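Local atomic coordinates of ABC transporter substrate-binding protein (Streptococcus pneumoniae, PDB entry 4OHN), a protein that probably serves an ABC uptake transporter as its substrate-binding protein, holding an amino acid such as the histidine bound here between its two lobes. Residues A[49-54]-A[225-230]; A[94-99]-A[210-215]; A[159-164]-A[176-181]. All coordinates share one frame; numbering follows the deposited sequence. Where two conformers were deposited one is given.

Interaction 1: residues A[49-54]-A[225-230]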
loop_
_atom_site.group_PDB
_atom_site.type_symbol
_atom_site.label_atom_id
_atom_site.label_comp_id
_atom_site.label_asym_id
_atom_site.label_seq_id
_atom_site.Cartn_x
_atom_site.Cartn_y
_atom_site.Cartn_z
ATOM N N THR A 49 -1.040 -9.232 -12.675
ATOM C CA THR A 49 -1.535 -10.230 -13.632
ATOM C C THR A 49 -0.978 -9.928 -15.027
ATOM O O THR A 49 -0.467 -10.820 -15.722
ATOM C CB THR A 49 -3.079 -10.283 -13.650
ATOM O OG1 THR A 49 -3.543 -10.662 -12.357
ATOM C CG2 THR A 49 -3.600 -11.261 -14.653
ATOM N N ALA A 50 -1.054 -8.668 -15.439
ATOM C CA ALA A 50 -0.571 -8.259 -16.756
ATOM C C ALA A 50 0.948 -8.394 -16.877
ATOM O O ALA A 50 1.461 -8.777 -17.925
ATOM C CB ALA A 50 -0.997 -6.829 -17.049
ATOM N N VAL A 51 1.675 -8.092 -15.810
ATOM C CA VAL A 51 3.130 -8.282 -15.817
ATOM C C VAL A 51 3.487 -9.746 -16.031
ATOM O O VAL A 51 4.289 -10.089 -16.900
ATOM C CB VAL A 51 3.760 -7.759 -14.499
ATOM C CG1 VAL A 51 5.153 -8.366 -14.244
ATOM C CG2 VAL A 51 3.804 -6.224 -14.516
ATOM N N PHE A 52 2.886 -10.625 -15.235
ATOM C CA PHE A 52 3.276 -12.024 -15.301
ATOM C C PHE A 52 2.722 -12.734 -16.532
ATOM O O PHE A 52 3.322 -13.698 -17.000
ATOM C CB PHE A 52 3.036 -12.698 -13.950
ATOM C CG PHE A 52 4.060 -12.261 -12.949
ATOM C CD1 PHE A 52 5.396 -12.630 -13.118
ATOM C CD2 PHE A 52 3.728 -11.420 -11.915
ATOM C CE1 PHE A 52 6.373 -12.183 -12.228
ATOM C CE2 PHE A 52 4.688 -10.958 -11.052
ATOM C CZ PHE A 52 6.009 -11.323 -11.202
ATOM N N GLU A 53 1.651 -12.204 -17.113
ATOM C CA GLU A 53 1.150 -12.666 -18.406
ATOM C C GLU A 53 2.224 -12.579 -19.488
ATOM O O GLU A 53 2.252 -13.409 -20.397
ATOM C CB GLU A 53 -0.065 -11.818 -18.824
ATOM C CG GLU A 53 -0.828 -12.290 -20.045
ATOM C CD GLU A 53 -0.243 -11.869 -21.407
ATOM O OE1 GLU A 53 0.563 -10.909 -21.536
ATOM O OE2 GLU A 53 -0.638 -12.513 -22.396
ATOM N N LYS A 54 3.089 -11.570 -19.413
ATOM C CA LYS A 54 4.144 -11.406 -20.416
ATOM C C LYS A 54 5.090 -12.612 -20.432
ATOM O O LYS A 54 5.784 -12.827 -21.426
ATOM C CB LYS A 54 4.978 -10.131 -20.173
ATOM C CG LYS A 54 4.251 -8.776 -20.266
ATOM C CD LYS A 54 3.839 -8.389 -21.680
ATOM C CE LYS A 54 3.144 -7.030 -21.708
ATOM N NZ LYS A 54 2.839 -6.567 -23.087
ATOM N N GLU A 225 11.009 -4.687 -16.875
ATOM C CA GLU A 225 10.868 -4.804 -18.328
ATOM C C GLU A 225 9.411 -4.894 -18.722
ATOM O O GLU A 225 9.003 -4.309 -19.742
ATOM C CB GLU A 225 11.616 -6.029 -18.835
ATOM C CG GLU A 225 13.129 -5.900 -18.735
ATOM C CD GLU A 225 13.867 -7.179 -18.943
ATOM O OE1 GLU A 225 13.272 -8.217 -19.298
ATOM O OE2 GLU A 225 15.111 -7.147 -18.758
ATOM N N ALA A 226 8.608 -5.628 -17.954
ATOM C CA ALA A 226 7.188 -5.712 -18.246
ATOM C C ALA A 226 6.516 -4.349 -18.068
ATOM O O ALA A 226 5.633 -3.986 -18.869
ATOM C CB ALA A 226 6.536 -6.735 -17.363
ATOM N N PHE A 227 6.890 -3.590 -17.040
ATOM C CA PHE A 227 6.342 -2.237 -16.929
ATOM C C PHE A 227 6.591 -1.459 -18.241
ATOM O O PHE A 227 5.698 -0.760 -18.729
ATOM C CB PHE A 227 6.936 -1.441 -15.749
ATOM C CG PHE A 227 6.499 -1.883 -14.368
ATOM C CD1 PHE A 227 5.409 -2.707 -14.149
ATOM C CD2 PHE A 227 7.203 -1.433 -13.269
ATOM C CE1 PHE A 227 5.030 -3.053 -12.859
ATOM C CE2 PHE A 227 6.823 -1.778 -11.981
ATOM C CZ PHE A 227 5.723 -2.601 -11.783
ATOM N N SER A 228 7.791 -1.557 -18.817
ATOM C CA SER A 228 8.075 -0.813 -20.051
ATOM C C SER A 228 7.098 -1.146 -21.173
ATOM O O SER A 228 6.658 -0.248 -21.904
ATOM C CB SER A 228 9.503 -1.068 -20.524
ATOM O OG SER A 228 10.436 -0.595 -19.573
ATOM N N SER A 229 6.722 -2.412 -21.305
ATOM C CA SER A 229 5.746 -2.818 -22.314
ATOM C C SER A 229 4.378 -2.266 -21.967
ATOM O O SER A 229 3.689 -1.762 -22.836
ATOM C CB SER A 229 5.640 -4.368 -22.405
ATOM O OG SER A 229 6.595 -4.942 -23.270
ATOM N N LEU A 230 3.981 -2.386 -20.695
ATOM C CA LEU A 230 2.624 -2.031 -20.292
ATOM C C LEU A 230 2.374 -0.533 -20.408
ATOM O O LEU A 230 1.240 -0.123 -20.649
ATOM C CB LEU A 230 2.326 -2.528 -18.872
ATOM C CG LEU A 230 2.378 -4.054 -18.733
ATOM C CD1 LEU A 230 2.318 -4.464 -17.286
ATOM C CD2 LEU A 230 1.257 -4.704 -19.464
#
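In the helical layer of one lobe, helix 43-53 packs across helix 217-232, and Val51 meets Ala226, Phe227 and Leu230 at the crossing. The short axes run 107° apart and approach to 9.2 Å; the methyl groups of Ala50 and Ala226 both face the partner helix. Val51 shows how a branched side chain shares out such a contact. With CG1 anti to its own backbone nitrogen (chi1 160°), that methyl lies 3.8 Å from Ala226 CB, while its far side rests over the centre of the neighbouring Phe52 ring. The other branch, CG2, sits 3.6 Å from Leu230 CD1 and 3.8 Å from Phe227 CE1, approaching the phenylalanine ring obliquely. Leu230 divides its methyls in a similar way: CD1 runs up against Val51, and CD2 is 3.9 Å from Ala50 CB.

The helices come from distant parts of the sequence, as expected in the type II periplasmic binding fold, where the first and last portions of the chain build one lobe together. Trp82 also packs on Val51, and Lys235, at the start of the next helix, touches both Ala50 and Leu230.

Toward the outside the packing passes to Lys54, which is partly exposed and was deposited in two conformers. In the one described, a bend at chi2 (-70°) lays the aliphatic chain alongside Leu230, the two side chains running in opposite directions, with Lys54 CE 3.7 Å from Leu230 CD2. Lys54 NZ comes within 3.6 Å of Ser229 CB but makes no hydrogen bond across the contact; the ammonium group instead forms a salt bridge with Asp233, just beyond the end of helix 217-232.

Interaction 2: residues A[94-99]-A[210-215]; sequences KVAFSN and VGSRKE
Ser98 and Val210 hold each other by two hydrogen bonds: Ser98 N gives to Val210 O at 2.9 Å in the carbonyl plane, and Val210 N gives to Ser98 OG, also at 2.9 Å. A chi1 of 70° sets this hydroxyl between the backbone nitrogen and carbonyl carbon of its own residue, where it can accept from Val210 while donating to Asn99 O. Next along, Ala96 and Ser212 form an antiparallel hydrogen-bonded pair, Ala96 N reaching Ser212 O and Ser212 N reaching Ala96 O, both at 2.9 Å. The non-hydrogen-bonded pair between them, Phe97 with Gly211, is flanked by CA-H...O contacts: Phe97 CA lies 3.2 Å from Val210 O and Gly211 CA 3.3 Å from Ala96 O.

This short ladder attaches strand 96-97 to strand 206-212, which pairs with strand 80-81 as well, so the contact belongs to the part of the mixed sheet in the lobe built by both ends of the chain. Beyond the ladder, a water takes over, donating to Lys94 O at 2.8 Å and accepting from Lys214 N.

Packing completes the contact. The extended Lys214 chain lies along the backbone of Lys94 and Val95, its CE 3.7 Å from Lys94 C. Ala96 CB faces Ser212 OG, which donates to Arg213 O from above the carbonyl plane. Across the sheet, the Phe97 ring meets that of Tyr85, a ligand-pocket residue.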
loop_
_atom_site.group_PDB
_atom_site.type_symbol
_atom_site.label_atom_id
_atom_site.label_comp_id
_atom_site.label_asym_id
_atom_site.label_seq_id
_atom_site.Cartn_x
_atom_site.Cartn_y
_atom_site.Cartn_z
ATOM N N LYS A 94 16.155 -4.149 3.890
ATOM C CA LYS A 94 15.655 -5.506 4.130
ATOM C C LYS A 94 15.184 -6.241 2.866
ATOM O O LYS A 94 15.253 -7.467 2.793
ATOM C CB LYS A 94 14.502 -5.444 5.139
ATOM C CG LYS A 94 14.889 -4.700 6.433
ATOM C CD LYS A 94 13.796 -4.745 7.497
ATOM C CE LYS A 94 13.721 -6.120 8.156
ATOM N NZ LYS A 94 12.500 -6.312 8.995
ATOM N N VAL A 95 14.716 -5.484 1.879
ATOM C CA VAL A 95 14.173 -6.047 0.644
ATOM C C VAL A 95 14.669 -5.256 -0.562
ATOM O O VAL A 95 15.177 -4.144 -0.421
ATOM C CB VAL A 95 12.614 -6.053 0.639
ATOM C CG1 VAL A 95 12.068 -6.707 1.890
ATOM C CG2 VAL A 95 12.066 -4.646 0.517
ATOM N N ALA A 96 14.492 -5.827 -1.744
ATOM C CA ALA A 96 14.751 -5.134 -3.003
ATOM C C ALA A 96 13.437 -4.639 -3.582
ATOM O O ALA A 96 12.378 -5.204 -3.301
ATOM C CB ALA A 96 15.442 -6.047 -3.992
ATOM N N PHE A 97 13.503 -3.584 -4.380
ATOM C CA PHE A 97 12.333 -3.022 -5.032
ATOM C C PHE A 97 12.482 -2.936 -6.544
ATOM O O PHE A 97 13.541 -2.625 -7.069
ATOM C CB PHE A 97 12.020 -1.615 -4.497
ATOM C CG PHE A 97 11.459 -1.597 -3.099
ATOM C CD1 PHE A 97 12.267 -1.293 -2.030
ATOM C CD2 PHE A 97 10.127 -1.853 -2.867
ATOM C CE1 PHE A 97 11.749 -1.264 -0.734
ATOM C CE2 PHE A 97 9.602 -1.834 -1.577
ATOM C CZ PHE A 97 10.414 -1.523 -0.512
ATOM N N SER A 98 11.365 -3.184 -7.218
ATOM C CA SER A 98 11.197 -2.777 -8.614
ATOM C C SER A 98 11.267 -1.257 -8.717
ATOM O O SER A 98 11.280 -0.532 -7.720
ATOM C CB SER A 98 9.845 -3.237 -9.155
ATOM O OG SER A 98 8.777 -2.499 -8.564
ATOM N N ASN A 99 11.291 -0.766 -9.946
ATOM C CA ASN A 99 10.994 0.632 -10.189
ATOM C C ASN A 99 9.618 0.959 -9.580
ATOM O O ASN A 99 8.726 0.114 -9.508
ATOM C CB ASN A 99 10.979 0.943 -11.690
ATOM C CG ASN A 99 12.342 1.018 -12.277
ATOM O OD1 ASN A 99 13.331 1.133 -11.581
ATOM N ND2 ASN A 99 12.406 1.010 -13.586
ATOM N N VAL A 210 7.286 -2.794 -6.057
ATOM C CA VAL A 210 7.128 -4.205 -5.760
ATOM C C VAL A 210 8.341 -4.691 -4.995
ATOM O O VAL A 210 9.470 -4.458 -5.425
ATOM C CB VAL A 210 6.961 -5.018 -7.057
ATOM C CG1 VAL A 210 6.660 -6.476 -6.726
ATOM C CG2 VAL A 210 5.850 -4.429 -7.922
ATOM N N GLY A 211 8.109 -5.348 -3.865
ATOM C CA GLY A 211 9.194 -5.853 -3.044
ATOM C C GLY A 211 9.508 -7.311 -3.270
ATOM O O GLY A 211 8.590 -8.127 -3.362
ATOM N N SER A 212 10.806 -7.628 -3.317
ATOM C CA SER A 212 11.300 -8.993 -3.445
ATOM C C SER A 212 12.419 -9.242 -2.465
ATOM O O SER A 212 12.978 -8.327 -1.881
ATOM C CB SER A 212 11.840 -9.273 -4.866
ATOM O OG SER A 212 13.138 -8.733 -5.049
ATOM N N ARG A 213 12.749 -10.511 -2.286
ATOM C CA ARG A 213 13.987 -10.859 -1.589
ATOM C C ARG A 213 15.163 -10.214 -2.323
ATOM O O ARG A 213 15.174 -10.140 -3.553
ATOM C CB ARG A 213 14.158 -12.374 -1.537
ATOM C CG ARG A 213 13.238 -13.056 -0.540
ATOM C CD ARG A 213 13.386 -14.571 -0.527
ATOM N NE ARG A 213 12.894 -15.199 -1.733
ATOM C CZ ARG A 213 11.635 -15.556 -1.953
ATOM N NH1 ARG A 213 10.718 -15.381 -1.024
ATOM N NH2 ARG A 213 11.297 -16.091 -3.109
ATOM N N LYS A 214 16.164 -9.748 -1.581
ATOM C CA LYS A 214 17.301 -9.079 -2.214
ATOM C C LYS A 214 17.965 -9.913 -3.297
ATOM O O LYS A 214 18.424 -9.376 -4.306
ATOM C CB LYS A 214 18.325 -8.664 -1.159
ATOM C CG LYS A 214 17.817 -7.537 -0.296
ATOM C CD LYS A 214 18.912 -6.980 0.577
ATOM C CE LYS A 214 18.490 -5.669 1.195
ATOM N NZ LYS A 214 19.585 -5.083 2.010
ATOM N N GLU A 215 18.009 -11.226 -3.114
ATOM C CA GLU A 215 18.706 -12.090 -4.041
ATOM C C GLU A 215 17.957 -12.341 -5.350
ATOM O O GLU A 215 18.545 -12.842 -6.314
ATOM C CB GLU A 215 18.990 -13.434 -3.362
ATOM C CG GLU A 215 19.792 -13.341 -2.031
ATOM C CD GLU A 215 19.047 -12.676 -0.826
ATOM O OE1 GLU A 215 17.790 -12.773 -0.657
ATOM O OE2 GLU A 215 19.760 -12.047 -0.014
HETATM O O HOH W 1 15.646 -9.738 1.268
#

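Interaction 3: residues A[159-164]-A[176-181]; sequences QTFNEA and LLIDRV. With HIS (histidine), chain B.
Phe161 and Ile178 lie antiparallel, side chain against side chain, where a beta-alpha-beta unit closes: helix 161-169 connects strand 155-158 to strand 175-179, both parallel to strand 127-130 between them. Ile178 presents its CG1 branch over the middle of the aromatic face, 3.6 Å from the ring centroid and 12° off the normal, a CH-pi contact. With CG1 anti to the backbone nitrogen (chi1 -177°) and the chain extended at chi2, the terminal methyl continues over the same face toward the ring's attachment end, CD1 ending 3.6 Å from Phe161 CD1.

The rim of the same ring meets different chemistry. Leu177 O lies near the ring plane, 3.3 Å from Phe161 CE1, so the polarised aromatic C-H edge faces a carbonyl oxygen. Leu176 CD1 lies at the edge too, and 3.6 Å from Ala164 CB, one turn further along the helix. The start of that helix is fixed by Thr160 at the N-cap, whose OG1 accepts from Glu163 N.

In the histidine pocket, Asp179 crosses Phe161 at about a right angle, with the carboxylate and ring planes 77° apart. The two oxygens differ: OD1 packs against both the ring, obliquely and 3.5 Å from Phe161 CE2, and CB of the bound histidine, whereas OD2 is the hydrogen-bonding oxygen and also receives weak hydrogen bonds from Asn104 and Gln106. Phe161 touches the ligand as well, its edge directed at CB of the histidine. The amino nitrogen of that histidine donates to Asp179 OD2 at 2.7 Å.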
loop_
_atom_site.group_PDB
_atom_site.type_symbol
_atom_site.label_atom_id
_atom_site.label_comp_id
_atom_site.label_asym_id
_atom_site.label_seq_id
_atom_site.Cartn_x
_atom_site.Cartn_y
_atom_site.Cartn_z
ATOM N N GLN A 159 -4.408 -3.749 12.822
ATOM C CA GLN A 159 -3.900 -4.619 11.767
ATOM C C GLN A 159 -4.288 -4.105 10.383
ATOM O O GLN A 159 -3.477 -4.150 9.449
ATOM C CB GLN A 159 -4.392 -6.050 11.932
ATOM C CG GLN A 159 -3.592 -7.045 11.102
ATOM C CD GLN A 159 -4.220 -8.423 10.981
ATOM O OE1 GLN A 159 -3.518 -9.419 10.822
ATOM N NE2 GLN A 159 -5.544 -8.494 11.062
ATOM N N THR A 160 -5.518 -3.623 10.260
ATOM C CA THR A 160 -6.086 -3.159 8.981
ATOM C C THR A 160 -6.632 -1.750 9.115
ATOM O O THR A 160 -7.101 -1.320 10.182
ATOM C CB THR A 160 -7.260 -4.040 8.492
ATOM O OG1 THR A 160 -8.417 -3.866 9.328
ATOM C CG2 THR A 160 -6.834 -5.495 8.431
ATOM N N PHE A 161 -6.623 -1.016 8.008
ATOM C CA PHE A 161 -7.248 0.295 7.987
ATOM C C PHE A 161 -8.767 0.223 8.158
ATOM O O PHE A 161 -9.369 1.179 8.682
ATOM C CB PHE A 161 -6.852 1.036 6.711
ATOM C CG PHE A 161 -5.469 1.625 6.765
ATOM C CD1 PHE A 161 -5.132 2.556 7.733
ATOM C CD2 PHE A 161 -4.515 1.268 5.839
ATOM C CE1 PHE A 161 -3.879 3.121 7.759
ATOM C CE2 PHE A 161 -3.261 1.826 5.869
ATOM C CZ PHE A 161 -2.938 2.741 6.829
ATOM N N ASN A 162 -9.400 -0.863 7.735
ATOM C CA ASN A 162 -10.852 -0.939 7.846
ATOM C C ASN A 162 -11.294 -0.850 9.291
ATOM O O ASN A 162 -12.254 -0.151 9.626
ATOM C CB ASN A 162 -11.371 -2.203 7.203
ATOM C CG ASN A 162 -11.009 -2.287 5.766
ATOM O OD1 ASN A 162 -9.832 -2.248 5.433
ATOM N ND2 ASN A 162 -11.996 -2.368 4.904
ATOM N N GLU A 163 -10.601 -1.556 10.168
ATOM C CA GLU A 163 -10.916 -1.475 11.583
ATOM C C GLU A 163 -10.644 -0.090 12.121
ATOM O O GLU A 163 -11.428 0.446 12.899
ATOM C CB GLU A 163 -10.119 -2.510 12.379
ATOM C CG GLU A 163 -10.531 -2.535 13.830
ATOM C CD GLU A 163 -9.597 -3.302 14.734
ATOM O OE1 GLU A 163 -8.605 -3.902 14.256
ATOM O OE2 GLU A 163 -9.877 -3.329 15.956
ATOM N N ALA A 164 -9.506 0.488 11.743
ATOM C CA ALA A 164 -9.167 1.831 12.190
ATOM C C ALA A 164 -10.261 2.832 11.788
ATOM O O ALA A 164 -10.615 3.741 12.545
ATOM C CB ALA A 164 -7.836 2.258 11.615
ATOM N N LEU A 176 -6.868 9.544 11.789
ATOM C CA LEU A 176 -6.244 8.330 11.276
ATOM C C LEU A 176 -5.196 8.700 10.230
ATOM O O LEU A 176 -5.503 9.398 9.263
ATOM C CB LEU A 176 -7.313 7.408 10.665
ATOM C CG LEU A 176 -6.803 6.137 9.977
ATOM C CD1 LEU A 176 -5.986 5.252 10.908
ATOM C CD2 LEU A 176 -8.020 5.376 9.405
ATOM N N LEU A 177 -3.971 8.235 10.456
ATOM C CA LEU A 177 -2.890 8.395 9.484
ATOM C C LEU A 177 -2.963 7.247 8.486
ATOM O O LEU A 177 -2.867 6.084 8.884
ATOM C CB LEU A 177 -1.551 8.408 10.219
ATOM C CG LEU A 177 -0.291 8.704 9.394
ATOM C CD1 LEU A 177 -0.371 10.094 8.767
ATOM C CD2 LEU A 177 0.947 8.577 10.267
ATOM N N ILE A 178 -3.131 7.551 7.217
ATOM C CA ILE A 178 -3.491 6.553 6.213
ATOM C C ILE A 178 -3.060 6.987 4.814
ATOM O O ILE A 178 -2.940 8.174 4.520
ATOM C CB ILE A 178 -5.021 6.282 6.285
ATOM C CG1 ILE A 178 -5.469 5.190 5.305
ATOM C CG2 ILE A 178 -5.807 7.559 6.079
ATOM C CD1 ILE A 178 -6.906 4.727 5.542
ATOM N N ASP A 179 -2.818 6.030 3.931
ATOM C CA ASP A 179 -2.517 6.318 2.544
ATOM C C ASP A 179 -3.650 7.061 1.853
ATOM O O ASP A 179 -4.807 6.666 1.945
ATOM C CB ASP A 179 -2.243 5.006 1.789
ATOM C CG ASP A 179 -1.175 4.193 2.439
ATOM O OD1 ASP A 179 -1.410 3.686 3.541
ATOM O OD2 ASP A 179 -0.097 4.065 1.835
ATOM N N ARG A 180 -3.318 8.113 1.107
ATOM C CA ARG A 180 -4.317 8.884 0.384
ATOM C C ARG A 180 -5.067 8.026 -0.626
ATOM O O ARG A 180 -6.264 8.168 -0.785
ATOM C CB ARG A 180 -3.682 10.102 -0.282
ATOM C CG ARG A 180 -4.692 11.151 -0.773
ATOM C CD ARG A 180 -3.962 12.448 -1.161
ATOM N NE ARG A 180 -4.796 13.639 -1.058
ATOM C CZ ARG A 180 -4.317 14.879 -1.030
ATOM N NH1 ARG A 180 -3.011 15.088 -1.081
ATOM N NH2 ARG A 180 -5.140 15.913 -0.943
ATOM N N VAL A 181 -4.385 7.119 -1.327
ATOM C CA VAL A 181 -5.096 6.322 -2.328
ATOM C C VAL A 181 -6.177 5.484 -1.685
ATOM O O VAL A 181 -7.250 5.306 -2.236
ATOM C CB VAL A 181 -4.192 5.384 -3.168
ATOM C CG1 VAL A 181 -3.160 6.188 -3.945
ATOM C CG2 VAL A 181 -3.546 4.288 -2.303
HETATM N N HIS B . 1.560 1.942 1.871
HETATM C CA HIS B . 1.585 1.405 3.254
HETATM C C HIS B . 2.701 0.398 3.420
HETATM O O HIS B . 3.407 0.099 2.430
HETATM C CB HIS B . 0.207 0.862 3.702
HETATM C CG HIS B . -0.203 -0.483 3.179
HETATM N ND1 HIS B . -0.925 -1.365 3.967
HETATM C CD2 HIS B . -0.104 -1.071 1.961
HETATM C CE1 HIS B . -1.219 -2.442 3.264
HETATM N NE2 HIS B . -0.739 -2.287 2.040
HETATM O OXT HIS B . 2.872 -0.079 4.562
#

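Overall arrangement
Along the chain the pairs enclose one another: 49-54 with 225-230 is outermost, 94-99 with 210-215 lies within it, and 159-164 with 176-181 is innermost. This order follows the two-lobe plan, in which the ends of the chain share one lobe and the middle builds the other. Interactions 1 and 2 have centres 17 Å apart and touch, Phe227 CE2 lying 3.6 Å from Asn99 O; strand 206-212 leads on to helix 217-232. Interaction 3 stands across the chain's centre, its own centre 24 Å from that of interaction 2 and 29 Å from that of interaction 1. The histidine lies between the lobes, with Asp179 supplied by interaction 3.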